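Local structure of putative tetR family transcriptional regulator (Streptomyces coelicolor A3, 2Q24) at residues R58-Y66 with M107-S117; L81-L90 with A135-I146. The protein probably binds DNA as a transcriptional regulator of the TetR family, with a helix-turn-helix domain joined to a helical C-terminal domain. One frame throughout, in Å; residues are numbered along the deposited sequence.

Contact 1 of 2, residues R58-Y66 with M107-S117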
ATOM      1  N   ARG B  58     -18.608 -11.190  -5.337  1.00 30.81           N
ATOM      2  CA  ARG B  58     -18.859  -9.794  -5.012  1.00 30.17           C
ATOM      3  C   ARG B  58     -17.848  -9.290  -3.980  1.00 29.09           C
ATOM      4  O   ARG B  58     -17.324  -8.167  -4.097  1.00 27.71           O
ATOM      5  CB  ARG B  58     -20.282  -9.644  -4.467  1.00 30.61           C
ATOM      6  CG  ARG B  58     -20.687  -8.217  -4.208  1.00 31.70           C
ATOM      7  CD  ARG B  58     -22.005  -8.169  -3.452  1.00 37.34           C
ATOM      8  NE  ARG B  58     -23.139  -8.232  -4.380  1.00 43.26           N
ATOM      9  CZ  ARG B  58     -23.827  -7.160  -4.791  1.00 44.43           C
ATOM     10  NH1 ARG B  58     -23.522  -5.944  -4.341  1.00 44.35           N
ATOM     11  NH2 ARG B  58     -24.830  -7.305  -5.641  1.00 46.38           N
ATOM     12  N   GLU B  59     -17.578 -10.110  -2.960  1.00 28.26           N
ATOM     13  CA  GLU B  59     -16.612  -9.677  -1.942  1.00 28.72           C
ATOM     14  C   GLU B  59     -15.178  -9.525  -2.473  1.00 27.40           C
ATOM     15  O   GLU B  59     -14.417  -8.684  -1.984  1.00 26.67           O
ATOM     16  CB  GLU B  59     -16.670 -10.485  -0.629  1.00 30.47           C
ATOM     17  CG  GLU B  59     -17.315 -11.826  -0.606  1.00 34.63           C
ATOM     18  CD  GLU B  59     -18.759 -11.852  -1.087  1.00 39.39           C
ATOM     19  OE1 GLU B  59     -19.677 -11.367  -0.389  1.00 40.95           O
ATOM     20  OE2 GLU B  59     -18.961 -12.391  -2.180  1.00 39.51           O
ATOM     21  N   ALA B  60     -14.818 -10.317  -3.478  1.00 25.26           N
ATOM     22  CA  ALA B  60     -13.495 -10.160  -4.081  1.00 26.26           C
ATOM     23  C   ALA B  60     -13.428  -8.810  -4.831  1.00 24.99           C
ATOM     24  O   ALA B  60     -12.405  -8.113  -4.794  1.00 24.89           O
ATOM     25  CB  ALA B  60     -13.208 -11.285  -4.978  1.00 25.85           C
ATOM     26  N   LEU B  61     -14.521  -8.461  -5.499  1.00 24.57           N
ATOM     27  CA  LEU B  61     -14.640  -7.137  -6.170  1.00 23.03           C
ATOM     28  C   LEU B  61     -14.543  -5.993  -5.182  1.00 23.26           C
ATOM     29  O   LEU B  61     -13.783  -5.049  -5.389  1.00 23.15           O
ATOM     30  CB  LEU B  61     -15.933  -7.037  -7.020  1.00 23.17           C
ATOM     31  CG  LEU B  61     -16.067  -5.746  -7.831  1.00 24.57           C
ATOM     32  CD1 LEU B  61     -14.866  -5.592  -8.791  1.00 23.20           C
ATOM     33  CD2 LEU B  61     -17.421  -5.675  -8.593  1.00 23.18           C
ATOM     34  N   ILE B  62     -15.306  -6.062  -4.095  1.00 22.93           N
ATOM     35  CA  ILE B  62     -15.267  -5.014  -3.060  1.00 22.51           C
ATOM     36  C   ILE B  62     -13.864  -4.874  -2.487  1.00 22.32           C
ATOM     37  O   ILE B  62     -13.334  -3.768  -2.415  1.00 22.49           O
ATOM     38  CB  ILE B  62     -16.235  -5.381  -1.904  1.00 22.72           C
ATOM     39  CG1 ILE B  62     -17.684  -5.299  -2.415  1.00 22.84           C
ATOM     40  CG2 ILE B  62     -16.047  -4.437  -0.695  1.00 23.88           C
ATOM     41  CD1 ILE B  62     -18.667  -6.122  -1.569  1.00 21.62           C
ATOM     42  N   GLU B  63     -13.257  -5.995  -2.096  1.00 22.47           N
ATOM     43  CA  GLU B  63     -11.875  -5.937  -1.541  1.00 22.92           C
ATOM     44  C   GLU B  63     -10.876  -5.321  -2.507  1.00 23.02           C
ATOM     45  O   GLU B  63     -10.114  -4.405  -2.140  1.00 22.90           O
ATOM     46  CB  GLU B  63     -11.387  -7.328  -1.100  1.00 24.40           C
ATOM     47  CG  GLU B  63      -9.926  -7.258  -0.700  1.00 25.87           C
ATOM     48  CD  GLU B  63      -9.379  -8.507  -0.107  1.00 32.49           C
ATOM     49  OE1 GLU B  63     -10.156  -9.344   0.386  1.00 33.73           O
ATOM     50  OE2 GLU B  63      -8.136  -8.650  -0.177  1.00 34.69           O
ATOM     51  N   ALA B  64     -10.846  -5.824  -3.743  1.00 23.76           N
ATOM     52  CA  ALA B  64      -9.955  -5.258  -4.788  1.00 25.30           C
ATOM     53  C   ALA B  64     -10.176  -3.754  -5.044  1.00 24.60           C
ATOM     54  O   ALA B  64      -9.215  -2.978  -5.185  1.00 24.04           O
ATOM     55  CB  ALA B  64     -10.118  -6.035  -6.092  1.00 25.74           C
ATOM     56  N   ALA B  65     -11.445  -3.341  -5.083  1.00 24.25           N
ATOM     57  CA  ALA B  65     -11.815  -1.922  -5.269  1.00 23.86           C
ATOM     58  C   ALA B  65     -11.277  -1.056  -4.142  1.00 24.48           C
ATOM     59  O   ALA B  65     -10.641   0.000  -4.411  1.00 24.72           O
ATOM     60  CB  ALA B  65     -13.307  -1.745  -5.353  1.00 24.42           C
ATOM     61  N   TYR B  66     -11.505  -1.504  -2.898  1.00 23.39           N
ATOM     62  CA  TYR B  66     -10.961  -0.788  -1.740  1.00 22.94           C
ATOM     63  C   TYR B  66      -9.417  -0.709  -1.809  1.00 22.74           C
ATOM     64  O   TYR B  66      -8.849   0.369  -1.605  1.00 23.70           O
ATOM     65  CB  TYR B  66     -11.435  -1.413  -0.402  1.00 22.80           C
ATOM     66  CG  TYR B  66     -10.866  -0.667   0.806  1.00 24.13           C
ATOM     67  CD1 TYR B  66     -11.429   0.563   1.254  1.00 28.04           C
ATOM     68  CD2 TYR B  66      -9.772  -1.184   1.499  1.00 25.64           C
ATOM     69  CE1 TYR B  66     -10.883   1.222   2.358  1.00 28.23           C
ATOM     70  CE2 TYR B  66      -9.247  -0.534   2.593  1.00 27.34           C
ATOM     71  CZ  TYR B  66      -9.792   0.666   2.995  1.00 28.50           C
ATOM     72  OH  TYR B  66      -9.227   1.303   4.074  1.00 32.71           O
HETATM   73  N   MSE B 107     -18.898   2.887   1.643  1.00 30.52           N
HETATM   74  CA  MSE B 107     -18.768   1.444   1.390  1.00 31.26           C
HETATM   75  C   MSE B 107     -18.893   0.595   2.649  1.00 30.84           C
HETATM   76  O   MSE B 107     -18.566  -0.580   2.621  1.00 30.92           O
HETATM   77  CB  MSE B 107     -17.406   1.149   0.764  1.00 30.50           C
HETATM   78  CG  MSE B 107     -17.284   1.577  -0.665  1.00 32.71           C
HETATM   79 SE   MSE B 107     -15.456   1.192  -1.293  1.00 41.08          SE
HETATM   80  CE  MSE B 107     -15.654  -0.790  -1.553  1.00 36.36           C
ATOM     81  N   ALA B 108     -19.333   1.201   3.751  1.00 30.35           N
ATOM     82  CA  ALA B 108     -19.301   0.558   5.070  1.00 30.70           C
ATOM     83  C   ALA B 108     -19.971  -0.835   5.057  1.00 30.44           C
ATOM     84  O   ALA B 108     -19.401  -1.817   5.554  1.00 30.71           O
ATOM     85  CB  ALA B 108     -19.984   1.464   6.108  1.00 30.32           C
ATOM     86  N   ASP B 109     -21.164  -0.915   4.480  1.00 31.07           N
ATOM     87  CA  ASP B 109     -21.892  -2.209   4.429  1.00 31.69           C
ATOM     88  C   ASP B 109     -21.160  -3.236   3.548  1.00 31.11           C
ATOM     89  O   ASP B 109     -21.140  -4.439   3.868  1.00 31.51           O
ATOM     90  CB  ASP B 109     -23.314  -2.041   3.892  1.00 31.63           C
ATOM     91  CG  ASP B 109     -24.248  -1.334   4.867  1.00 36.05           C
ATOM     92  OD1 ASP B 109     -23.872  -1.097   6.048  1.00 40.58           O
ATOM     93  OD2 ASP B 109     -25.377  -1.014   4.439  1.00 41.04           O
ATOM     94  N   ALA B 110     -20.607  -2.772   2.426  1.00 30.51           N
ATOM     95  CA  ALA B 110     -19.919  -3.662   1.493  1.00 30.59           C
ATOM     96  C   ALA B 110     -18.650  -4.208   2.138  1.00 30.77           C
ATOM     97  O   ALA B 110     -18.370  -5.407   2.040  1.00 30.21           O
ATOM     98  CB  ALA B 110     -19.609  -2.945   0.162  1.00 31.34           C
ATOM     99  N   LEU B 111     -17.888  -3.326   2.805  1.00 30.49           N
ATOM    100  CA  LEU B 111     -16.673  -3.726   3.513  1.00 31.19           C
ATOM    101  C   LEU B 111     -16.979  -4.722   4.641  1.00 31.66           C
ATOM    102  O   LEU B 111     -16.261  -5.694   4.828  1.00 32.07           O
ATOM    103  CB  LEU B 111     -15.916  -2.499   4.031  1.00 30.64           C
ATOM    104  CG  LEU B 111     -15.291  -1.626   2.919  1.00 31.40           C
ATOM    105  CD1 LEU B 111     -14.892  -0.213   3.458  1.00 30.48           C
ATOM    106  CD2 LEU B 111     -14.068  -2.299   2.201  1.00 30.92           C
ATOM    107  N   ARG B 112     -18.054  -4.467   5.376  1.00 32.51           N
ATOM    108  CA  ARG B 112     -18.588  -5.421   6.379  1.00 34.19           C
ATOM    109  C   ARG B 112     -18.812  -6.828   5.809  1.00 33.88           C
ATOM    110  O   ARG B 112     -18.500  -7.822   6.467  1.00 34.19           O
ATOM    111  CB  ARG B 112     -19.918  -4.911   6.898  1.00 35.09           C
ATOM    112  CG  ARG B 112     -20.085  -4.963   8.413  1.00 39.80           C
ATOM    113  CD  ARG B 112     -19.569  -3.644   9.036  1.00 46.32           C
ATOM    114  NE  ARG B 112     -20.321  -2.428   8.656  1.00 49.81           N
ATOM    115  CZ  ARG B 112     -21.635  -2.362   8.392  1.00 49.13           C
ATOM    116  NH1 ARG B 112     -22.407  -3.447   8.450  1.00 50.69           N
ATOM    117  NH2 ARG B 112     -22.182  -1.195   8.063  1.00 48.01           N
ATOM    118  N   ALA B 113     -19.342  -6.903   4.590  1.00 33.02           N
ATOM    119  CA  ALA B 113     -19.696  -8.179   3.951  1.00 31.85           C
ATOM    120  C   ALA B 113     -18.447  -8.958   3.521  1.00 31.72           C
ATOM    121  O   ALA B 113     -18.447 -10.199   3.486  1.00 30.60           O
ATOM    122  CB  ALA B 113     -20.607  -7.937   2.768  1.00 31.99           C
ATOM    123  N   VAL B 114     -17.376  -8.232   3.210  1.00 30.44           N
ATOM    124  CA  VAL B 114     -16.104  -8.886   2.966  1.00 30.34           C
ATOM    125  C   VAL B 114     -15.604  -9.562   4.270  1.00 30.91           C
ATOM    126  O   VAL B 114     -15.173 -10.728   4.238  1.00 30.47           O
ATOM    127  CB  VAL B 114     -15.035  -7.903   2.449  1.00 30.28           C
ATOM    128  CG1 VAL B 114     -13.713  -8.616   2.248  1.00 29.14           C
ATOM    129  CG2 VAL B 114     -15.483  -7.260   1.145  1.00 30.14           C
ATOM    130  N   VAL B 115     -15.665  -8.836   5.381  1.00 30.63           N
ATOM    131  CA  VAL B 115     -15.308  -9.393   6.680  1.00 31.77           C
ATOM    132  C   VAL B 115     -16.129 -10.639   6.992  1.00 32.29           C
ATOM    133  O   VAL B 115     -15.580 -11.694   7.307  1.00 32.46           O
ATOM    134  CB  VAL B 115     -15.505  -8.363   7.809  1.00 31.58           C
ATOM    135  CG1 VAL B 115     -15.171  -8.984   9.157  1.00 33.34           C
ATOM    136  CG2 VAL B 115     -14.652  -7.130   7.556  1.00 30.82           C
ATOM    137  N   ALA B 116     -17.449 -10.509   6.903  1.00 32.87           N
ATOM    138  CA  ALA B 116     -18.356 -11.538   7.397  1.00 33.74           C
ATOM    139  C   ALA B 116     -18.240 -12.816   6.573  1.00 34.17           C
ATOM    140  O   ALA B 116     -18.788 -13.856   6.944  1.00 34.76           O
ATOM    141  CB  ALA B 116     -19.789 -11.028   7.393  1.00 33.79           C
ATOM    142  N   SER B 117     -17.527 -12.733   5.456  1.00 34.00           N
ATOM    143  CA  SER B 117     -17.196 -13.924   4.659  1.00 34.34           C
ATOM    144  C   SER B 117     -15.760 -14.388   4.918  1.00 34.05           C
ATOM    145  O   SER B 117     -15.264 -15.313   4.258  1.00 34.62           O
ATOM    146  CB  SER B 117     -17.375 -13.656   3.152  1.00 34.69           C
ATOM    147  OG  SER B 117     -18.544 -14.295   2.638  1.00 35.96           O
TER

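Contact 2 of 2, residues L81-L90 with A135-I146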
ATOM      1  N   LEU B  81       4.530  15.682  -5.344  1.00 23.11           N
ATOM      2  CA  LEU B  81       5.761  16.359  -4.901  1.00 24.38           C
ATOM      3  C   LEU B  81       6.651  16.819  -6.037  1.00 25.51           C
ATOM      4  O   LEU B  81       7.406  17.804  -5.898  1.00 25.67           O
ATOM      5  CB  LEU B  81       6.548  15.496  -3.920  1.00 23.04           C
ATOM      6  CG  LEU B  81       5.930  15.381  -2.515  1.00 24.09           C
ATOM      7  CD1 LEU B  81       6.628  14.179  -1.871  1.00 25.80           C
ATOM      8  CD2 LEU B  81       6.091  16.671  -1.652  1.00 23.96           C
ATOM      9  N   ALA B  82       6.528  16.152  -7.178  1.00 25.87           N
ATOM     10  CA  ALA B  82       7.224  16.581  -8.386  1.00 27.70           C
ATOM     11  C   ALA B  82       6.618  17.844  -9.008  1.00 27.91           C
ATOM     12  O   ALA B  82       7.331  18.619  -9.635  1.00 28.72           O
ATOM     13  CB  ALA B  82       7.223  15.459  -9.402  1.00 27.33           C
ATOM     14  N   GLU B  83       5.319  18.079  -8.838  1.00 26.94           N
ATOM     15  CA  GLU B  83       4.644  19.195  -9.523  1.00 27.96           C
ATOM     16  C   GLU B  83       4.350  20.408  -8.666  1.00 28.30           C
ATOM     17  O   GLU B  83       4.051  21.479  -9.205  1.00 29.32           O
ATOM     18  CB  GLU B  83       3.280  18.774 -10.071  1.00 28.55           C
ATOM     19  CG  GLU B  83       3.305  17.683 -11.128  1.00 31.90           C
ATOM     20  CD  GLU B  83       4.163  18.023 -12.338  1.00 35.18           C
ATOM     21  OE1 GLU B  83       4.276  19.242 -12.704  1.00 29.87           O
ATOM     22  OE2 GLU B  83       4.754  17.053 -12.899  1.00 37.06           O
ATOM     23  N   LEU B  84       4.306  20.230  -7.352  1.00 24.92           N
ATOM     24  CA  LEU B  84       3.905  21.295  -6.451  1.00 24.83           C
ATOM     25  C   LEU B  84       4.895  21.513  -5.308  1.00 24.90           C
ATOM     26  O   LEU B  84       5.532  20.561  -4.854  1.00 24.47           O
ATOM     27  CB  LEU B  84       2.556  20.924  -5.791  1.00 24.09           C
ATOM     28  CG  LEU B  84       1.353  20.831  -6.728  1.00 23.63           C
ATOM     29  CD1 LEU B  84       0.177  20.237  -5.926  1.00 21.10           C
ATOM     30  CD2 LEU B  84       0.996  22.276  -7.281  1.00 21.62           C
ATOM     31  N   PRO B  85       4.971  22.760  -4.804  1.00 24.14           N
ATOM     32  CA  PRO B  85       5.745  22.997  -3.578  1.00 24.17           C
ATOM     33  C   PRO B  85       5.154  22.079  -2.506  1.00 23.54           C
ATOM     34  O   PRO B  85       3.937  21.762  -2.545  1.00 23.31           O
ATOM     35  CB  PRO B  85       5.411  24.446  -3.233  1.00 24.58           C
ATOM     36  CG  PRO B  85       4.898  25.058  -4.505  1.00 26.60           C
ATOM     37  CD  PRO B  85       4.244  23.966  -5.253  1.00 24.75           C
ATOM     38  N   PRO B  86       6.003  21.558  -1.590  1.00 23.42           N
ATOM     39  CA  PRO B  86       5.532  20.448  -0.772  1.00 23.70           C
ATOM     40  C   PRO B  86       4.339  20.697   0.124  1.00 22.28           C
ATOM     41  O   PRO B  86       3.512  19.789   0.236  1.00 22.65           O
ATOM     42  CB  PRO B  86       6.767  20.001   0.025  1.00 23.81           C
ATOM     43  CG  PRO B  86       7.709  21.130  -0.055  1.00 24.72           C
ATOM     44  CD  PRO B  86       7.430  21.853  -1.370  1.00 23.51           C
ATOM     45  N   ALA B  87       4.186  21.890   0.701  1.00 22.59           N
ATOM     46  CA  ALA B  87       2.962  22.162   1.481  1.00 22.90           C
ATOM     47  C   ALA B  87       1.696  22.149   0.611  1.00 23.48           C
ATOM     48  O   ALA B  87       0.645  21.725   1.065  1.00 22.06           O
ATOM     49  CB  ALA B  87       3.073  23.511   2.270  1.00 24.91           C
ATOM     50  N   GLU B  88       1.813  22.615  -0.631  1.00 23.75           N
ATOM     51  CA  GLU B  88       0.702  22.520  -1.589  1.00 23.85           C
ATOM     52  C   GLU B  88       0.496  21.101  -2.069  1.00 22.93           C
ATOM     53  O   GLU B  88      -0.660  20.693  -2.272  1.00 21.64           O
ATOM     54  CB  GLU B  88       0.969  23.448  -2.759  1.00 25.58           C
ATOM     55  CG  GLU B  88       0.818  24.901  -2.366  1.00 28.73           C
ATOM     56  CD  GLU B  88       0.973  25.863  -3.537  1.00 32.56           C
ATOM     57  OE1 GLU B  88       0.699  25.507  -4.718  1.00 29.53           O
ATOM     58  OE2 GLU B  88       1.384  27.022  -3.278  1.00 35.39           O
ATOM     59  N   ALA B  89       1.576  20.336  -2.260  1.00 22.13           N
ATOM     60  CA  ALA B  89       1.382  18.862  -2.443  1.00 21.66           C
ATOM     61  C   ALA B  89       0.563  18.230  -1.295  1.00 21.21           C
ATOM     62  O   ALA B  89      -0.428  17.496  -1.528  1.00 20.94           O
ATOM     63  CB  ALA B  89       2.739  18.095  -2.675  1.00 22.03           C
ATOM     64  N   LEU B  90       0.995  18.459  -0.042  1.00 20.66           N
ATOM     65  CA  LEU B  90       0.239  18.021   1.129  1.00 22.44           C
ATOM     66  C   LEU B  90      -1.246  18.443   1.058  1.00 21.23           C
ATOM     67  O   LEU B  90      -2.126  17.592   1.157  1.00 21.93           O
ATOM     68  CB  LEU B  90       0.955  18.533   2.414  1.00 20.85           C
ATOM     69  CG  LEU B  90       0.208  18.272   3.719  1.00 23.34           C
ATOM     70  CD1 LEU B  90       0.086  16.699   3.948  1.00 23.99           C
ATOM     71  CD2 LEU B  90       1.085  18.985   4.791  1.00 24.07           C
ATOM     72  N   ALA B 135       5.694  11.036   4.149  1.00 22.16           N
ATOM     73  CA  ALA B 135       6.499  11.500   3.023  1.00 22.21           C
ATOM     74  C   ALA B 135       6.217  12.988   2.676  1.00 22.46           C
ATOM     75  O   ALA B 135       7.164  13.808   2.555  1.00 23.25           O
ATOM     76  CB  ALA B 135       6.353  10.572   1.794  1.00 22.93           C
ATOM     77  N   LEU B 136       4.934  13.323   2.650  1.00 22.19           N
ATOM     78  CA  LEU B 136       4.475  14.711   2.379  1.00 22.08           C
ATOM     79  C   LEU B 136       4.940  15.644   3.486  1.00 22.52           C
ATOM     80  O   LEU B 136       5.505  16.726   3.210  1.00 23.20           O
ATOM     81  CB  LEU B 136       2.968  14.715   2.228  1.00 20.45           C
ATOM     82  CG  LEU B 136       2.415  14.104   0.895  1.00 20.82           C
ATOM     83  CD1 LEU B 136       0.909  13.800   1.220  1.00 24.02           C
ATOM     84  CD2 LEU B 136       2.624  15.001  -0.321  1.00 23.39           C
HETATM   85  N   MSE B 137       4.708  15.251   4.738  1.00 23.56           N
HETATM   86  CA  MSE B 137       5.066  16.129   5.869  1.00 24.76           C
HETATM   87  C   MSE B 137       6.584  16.264   6.044  1.00 25.02           C
HETATM   88  O   MSE B 137       7.053  17.357   6.310  1.00 23.50           O
HETATM   89  CB  MSE B 137       4.369  15.659   7.143  1.00 26.18           C
HETATM   90  CG  MSE B 137       2.857  15.612   6.910  1.00 30.66           C
HETATM   91 SE   MSE B 137       1.997  15.125   8.597  1.00 44.67          SE
HETATM   92  CE  MSE B 137       2.530  16.596   9.725  1.00 31.17           C
ATOM     93  N   ASP B 138       7.332  15.184   5.818  1.00 23.04           N
ATOM     94  CA  ASP B 138       8.779  15.265   5.849  1.00 24.14           C
ATOM     95  C   ASP B 138       9.259  16.283   4.798  1.00 23.98           C
ATOM     96  O   ASP B 138      10.137  17.116   5.096  1.00 22.77           O
ATOM     97  CB  ASP B 138       9.412  13.899   5.553  1.00 25.30           C
ATOM     98  CG  ASP B 138       9.373  12.972   6.746  1.00 27.44           C
ATOM     99  OD1 ASP B 138       8.899  13.381   7.843  1.00 29.26           O
ATOM    100  OD2 ASP B 138       9.834  11.810   6.575  1.00 30.98           O
ATOM    101  N   ALA B 139       8.717  16.219   3.584  1.00 22.98           N
ATOM    102  CA  ALA B 139       9.213  17.159   2.525  1.00 23.75           C
ATOM    103  C   ALA B 139       8.839  18.601   2.874  1.00 23.88           C
ATOM    104  O   ALA B 139       9.634  19.534   2.687  1.00 24.11           O
ATOM    105  CB  ALA B 139       8.647  16.796   1.154  1.00 23.55           C
ATOM    106  N   ALA B 140       7.612  18.812   3.340  1.00 23.19           N
ATOM    107  CA  ALA B 140       7.159  20.194   3.626  1.00 24.65           C
ATOM    108  C   ALA B 140       7.933  20.768   4.831  1.00 25.39           C
ATOM    109  O   ALA B 140       8.251  21.963   4.845  1.00 25.29           O
ATOM    110  CB  ALA B 140       5.607  20.235   3.837  1.00 25.07           C
ATOM    111  N   ALA B 141       8.254  19.923   5.826  1.00 23.69           N
ATOM    112  CA  ALA B 141       9.055  20.412   6.983  1.00 24.96           C
ATOM    113  C   ALA B 141      10.494  20.692   6.576  1.00 24.91           C
ATOM    114  O   ALA B 141      11.094  21.695   7.007  1.00 25.79           O
ATOM    115  CB  ALA B 141       9.028  19.408   8.163  1.00 24.91           C
ATOM    116  N   ALA B 142      11.038  19.843   5.698  1.00 24.85           N
ATOM    117  CA  ALA B 142      12.421  20.052   5.258  1.00 26.74           C
ATOM    118  C   ALA B 142      12.562  21.385   4.519  1.00 26.74           C
ATOM    119  O   ALA B 142      13.609  22.078   4.605  1.00 27.87           O
ATOM    120  CB  ALA B 142      12.873  18.874   4.356  1.00 25.47           C
ATOM    121  N   ALA B 143      11.491  21.771   3.818  1.00 26.24           N
ATOM    122  CA  ALA B 143      11.496  22.993   3.044  1.00 26.28           C
ATOM    123  C   ALA B 143      11.144  24.228   3.881  1.00 26.48           C
ATOM    124  O   ALA B 143      11.103  25.344   3.371  1.00 26.89           O
ATOM    125  CB  ALA B 143      10.545  22.862   1.820  1.00 26.55           C
ATOM    126  N   GLY B 144      10.915  24.016   5.171  1.00 25.58           N
ATOM    127  CA  GLY B 144      10.509  25.061   6.086  1.00 26.59           C
ATOM    128  C   GLY B 144       9.091  25.563   5.892  1.00 26.49           C
ATOM    129  O   GLY B 144       8.750  26.619   6.420  1.00 27.15           O
ATOM    130  N   GLU B 145       8.257  24.816   5.152  1.00 26.03           N
ATOM    131  CA  GLU B 145       6.930  25.312   4.796  1.00 25.88           C
ATOM    132  C   GLU B 145       5.883  24.924   5.821  1.00 26.28           C
ATOM    133  O   GLU B 145       4.776  25.480   5.806  1.00 27.33           O
ATOM    134  CB  GLU B 145       6.523  24.780   3.398  1.00 26.14           C
ATOM    135  CG  GLU B 145       7.334  25.468   2.289  1.00 28.75           C
ATOM    136  CD  GLU B 145       7.011  24.955   0.872  1.00 30.84           C
ATOM    137  OE1 GLU B 145       6.061  24.153   0.706  1.00 31.04           O
ATOM    138  OE2 GLU B 145       7.737  25.351  -0.060  1.00 34.10           O
ATOM    139  N   ILE B 146       6.198  23.901   6.619  1.00 25.23           N
ATOM    140  CA  ILE B 146       5.394  23.543   7.783  1.00 24.12           C
ATOM    141  C   ILE B 146       6.300  23.318   8.974  1.00 25.25           C
ATOM    142  O   ILE B 146       7.537  23.087   8.834  1.00 23.42           O
ATOM    143  CB  ILE B 146       4.494  22.265   7.588  1.00 24.51           C
ATOM    144  CG1 ILE B 146       5.342  21.022   7.308  1.00 23.45           C
ATOM    145  CG2 ILE B 146       3.398  22.527   6.525  1.00 24.49           C
ATOM    146  CD1 ILE B 146       4.547  19.681   7.531  1.00 23.01           C
TER
HETATM  147  O   HOH W   1       3.796  25.309  -0.497  1.00 46.63           O

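Contact 1 of 2, residues R58-Y66 with M107-S117
The ring of Y66 meets L111 obliquely: methyl CD2 of L111 sits 3.8 Å from CB of Y66 and nearly as close to CG, touching the root of the ring, while CD1 of the same leucine approaches ring atom CD1. The two side chains cross at about a right angle. With CG of Y66 anti to the backbone N (chi1 180°), the ring is carried past the leucine and away from this helix pair; its hydroxyl is hydrogen-bonded to the hydroxyl of Y100, and Y122 packs against the ring edge-to-face.

I62 is the central side chain, and its two branches have separate work. CG2, the branch anti to the backbone N, runs into CG2 of V114 at 3.4 Å, tighter than an ordinary methyl contact, as the two side chains slide past each other in opposite directions. The same methyl receives the end of selenomethionine M107, whose chain turns at chi3 (77°) and brings CE to 3.8 Å from I62 CG2. The other branch ends in CD1, which rests 3.7 Å from CB of A110.

One turn earlier, E59 uses its backbone and the start of its side chain: V114 CG2 lies 3.6 Å from E59 O, and E59 CG brushes S117 CB at 4.2 Å. E63 crosses V114 at about a right angle, its OE1 near V114 CG1; its OE2 makes a salt bridge with R67 and lies close to E63 of the second subunit, at the dimer contact.

The axes of 58-66 and 108-116 pass 9.0 Å apart at -118°, with A110 facing helix 58-66. I62 also touches F28 of helix 17-31, so it contacts both helices. As in TetR-family regulators, the helix after the predicted helix-turn-helix motif packs on the C-terminal domain.

Contact 2 of 2, residues L81-L90 with A135-I146
A87 and E145 make the one direct hydrogen bond between the segments. The amide N of A87, in the first turn of helix 86-106, gives its hydrogen to E145 OE1 at 2.9 Å; the bond is nearly straight (168°) and meets the oxygen nearly along its C-O axis. The glutamate chain is extended beyond CG (chi2 178°), which carries the carboxylate over to the start of the helix, where the helix dipole would probably favour its negative charge. A water donates to the same OE1 at 2.8 Å and accepts weakly from E88 N.

Van der Waals contact with this carboxylate comes from P86, whose ring crosses the glutamate side chain at about a right angle and brings CD to 3.4 Å from E145 OE1.

Apolar packing makes up the rest. P86 lies against the backbone of the other helix, CB 3.6 Å from A140 N, and its CG meets A143 CB. Further along, L90 CD1 touches L136 CB at 3.9 Å and reaches CG of selenomethionine M137. L136 CD2 touches both A89 CB (3.9 Å) and L81 CG (4.0 Å), so it meets both helices of segment 81-90. L81 CD2 closes on A139 CB, and A87 CB faces I146 CG2.

A Schellman motif at G144 ends helix 125-142 and leads the chain back toward A87. The helical segments 86-90 and 135-142 run nearly antiparallel, their axes 8.4 Å apart at -153°; V77 of helix 77-83 touches L136, L186 packs on L90 and I146, and P78 of the second subunit lies against A135 and D138.

Contacts 1 and 2 lie on opposite sides of the chain's centre, their own centres 34 Å apart and their nearest atoms about 16 Å apart. Along the chain their segments alternate: 58-66, 81-90, 107-117, 135-146. Helix 58-75 of contact 1 is followed by helix 77-83 of contact 2, and helix 86-106, which starts in contact 2, is followed by helix 108-116 of contact 1. The long helix 86-106 thus spans the body of the molecule from one contact toward the other. Contact 1 joins the probable DNA-binding region to the C-terminal domain, whereas contact 2 packs two helices of that domain on the other side of the chain's centre.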